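Local coordinates for protein tyrosinase (PDB 3W6W) that uses a two-copper centre, in its mature form, probably to oxidise phenols to quinones, at residues L474-S479 and G512-F517. Sequence-based numbering, arbitrary orientation.
Sequences LSIRYS and GSVFNF
Y478 OH is gripped by two waters, and each water bridges it to segment 512-517. The first lies 2.9 Å from Y478 OH and donates to the backbone O of F515 at 2.7 Å. The second lies 2.7 Å from Y478 OH, in the plane of the ring at its edge, and donates to N516 OD1 at 2.9 Å. The mixed sheet of the C-terminal domain curls so that 510-516, an edge strand beside 488-494, comes to face 470-479, with four strands between them in the sheet order. Strand 470-479 itself pairs with 538-544 and 581-588. The two facing segments run roughly parallel, their axes 24° apart and 9.5 Å away at closest approach, and the space is bridged by side chains and the two waters. With chi1 at 64°, Y478 CG is flanked by both the backbone N and the carbonyl carbon, and from there the ring extends toward 512-517. Its CE1 touches V514 CG1 at 3.8 Å, in an oblique approach. Its other side, CE2, has N516 OD1 near the ring plane; the amide is turned 68° from the ring. N516 ND2 bonds to R480 O, which helps hold the amide, while OD1 accepts a hydrogen bond from the second water. F515 points the other way: its ring meets F342 edge-to-face. Beyond it, F517 stacks on H336, a copper ligand. Two residues before Y478, I476 meets V514. The two side chains pass alongside one another, pointing opposite ways. Their closest atoms are I476 CD1 and V514 CG2, 3.9 Å apart.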
# COMPACT_ATOMS: atom_id res chain seq x y z
N LEU A 474 -23.75 -18.20 12.65
CA LEU A 474 -24.22 -18.39 11.28
C LEU A 474 -23.57 -19.63 10.70
O LEU A 474 -22.37 -19.82 10.83
CB LEU A 474 -23.85 -17.18 10.42
CG LEU A 474 -24.70 -15.93 10.63
CD1 LEU A 474 -23.91 -14.71 10.18
CD2 LEU A 474 -26.00 -16.06 9.86
N SER A 475 -24.38 -20.47 10.07
CA SER A 475 -23.86 -21.62 9.33
C SER A 475 -23.85 -21.28 7.85
O SER A 475 -24.76 -20.61 7.36
CB SER A 475 -24.73 -22.86 9.57
OG SER A 475 -26.07 -22.63 9.21
N ILE A 476 -22.82 -21.74 7.15
CA ILE A 476 -22.67 -21.46 5.73
C ILE A 476 -22.24 -22.73 5.01
O ILE A 476 -21.20 -23.30 5.31
CB ILE A 476 -21.62 -20.35 5.45
CG1 ILE A 476 -21.94 -19.05 6.20
CG2 ILE A 476 -21.52 -20.07 3.95
CD1 ILE A 476 -21.30 -18.96 7.58
N ARG A 477 -23.04 -23.17 4.05
CA ARG A 477 -22.69 -24.34 3.25
C ARG A 477 -22.76 -23.97 1.78
O ARG A 477 -23.75 -23.38 1.33
CB ARG A 477 -23.59 -25.54 3.58
CG ARG A 477 -23.18 -26.83 2.87
CD ARG A 477 -23.75 -28.07 3.56
NE ARG A 477 -25.21 -28.12 3.48
CZ ARG A 477 -25.97 -28.91 4.23
NH1 ARG A 477 -25.43 -29.72 5.13
NH2 ARG A 477 -27.29 -28.88 4.10
N TYR A 478 -21.70 -24.28 1.04
CA TYR A 478 -21.55 -23.81 -0.33
C TYR A 478 -20.78 -24.83 -1.16
O TYR A 478 -20.27 -25.80 -0.61
CB TYR A 478 -20.83 -22.45 -0.37
CG TYR A 478 -19.41 -22.51 0.15
CD1 TYR A 478 -19.14 -22.44 1.51
CD2 TYR A 478 -18.33 -22.61 -0.72
CE1 TYR A 478 -17.84 -22.50 2.00
CE2 TYR A 478 -17.01 -22.67 -0.25
CZ TYR A 478 -16.78 -22.60 1.12
OH TYR A 478 -15.50 -22.67 1.60
N SER A 479 -20.69 -24.60 -2.46
CA SER A 479 -19.87 -25.44 -3.33
C SER A 479 -18.62 -24.69 -3.79
O SER A 479 -18.72 -23.61 -4.36
CB SER A 479 -20.65 -25.90 -4.56
OG SER A 479 -19.78 -26.45 -5.54
N GLY A 512 -20.21 -10.58 8.34
CA GLY A 512 -19.00 -11.38 8.18
C GLY A 512 -18.90 -12.01 6.81
O GLY A 512 -19.84 -11.96 6.01
N SER A 513 -17.76 -12.64 6.55
CA SER A 513 -17.48 -13.23 5.24
C SER A 513 -16.90 -14.64 5.33
O SER A 513 -16.27 -15.02 6.33
CB SER A 513 -16.49 -12.35 4.47
OG SER A 513 -15.18 -12.44 5.02
N VAL A 514 -17.11 -15.39 4.25
CA VAL A 514 -16.53 -16.71 4.04
C VAL A 514 -15.88 -16.66 2.67
O VAL A 514 -16.53 -16.33 1.68
CB VAL A 514 -17.65 -17.78 4.05
CG1 VAL A 514 -17.15 -19.10 3.49
CG2 VAL A 514 -18.21 -17.94 5.46
N PHE A 515 -14.59 -16.97 2.60
CA PHE A 515 -13.88 -16.95 1.33
C PHE A 515 -13.71 -18.33 0.73
O PHE A 515 -13.24 -19.26 1.37
CB PHE A 515 -12.49 -16.31 1.47
CG PHE A 515 -11.78 -16.14 0.16
CD1 PHE A 515 -12.28 -15.28 -0.80
CD2 PHE A 515 -10.59 -16.81 -0.09
CE1 PHE A 515 -11.63 -15.12 -2.02
CE2 PHE A 515 -9.92 -16.64 -1.29
CZ PHE A 515 -10.43 -15.79 -2.27
N ASN A 516 -14.10 -18.45 -0.54
CA ASN A 516 -13.83 -19.67 -1.27
C ASN A 516 -12.43 -19.62 -1.88
O ASN A 516 -12.23 -19.04 -2.95
CB ASN A 516 -14.87 -19.88 -2.36
CG ASN A 516 -14.59 -21.12 -3.16
OD1 ASN A 516 -14.15 -22.12 -2.62
ND2 ASN A 516 -14.81 -21.05 -4.47
N PHE A 517 -11.48 -20.21 -1.17
CA PHE A 517 -10.09 -20.33 -1.62
C PHE A 517 -10.09 -21.48 -2.61
O PHE A 517 -9.96 -22.65 -2.27
CB PHE A 517 -9.20 -20.58 -0.39
CG PHE A 517 -7.70 -20.58 -0.65
CD1 PHE A 517 -7.06 -19.48 -1.18
CD2 PHE A 517 -6.94 -21.70 -0.32
CE1 PHE A 517 -5.68 -19.48 -1.38
CE2 PHE A 517 -5.56 -21.71 -0.51
CZ PHE A 517 -4.94 -20.58 -1.05
O HOH W 1 -13.86 -21.01 3.34
O HOH W 2 -13.37 -22.85 0.03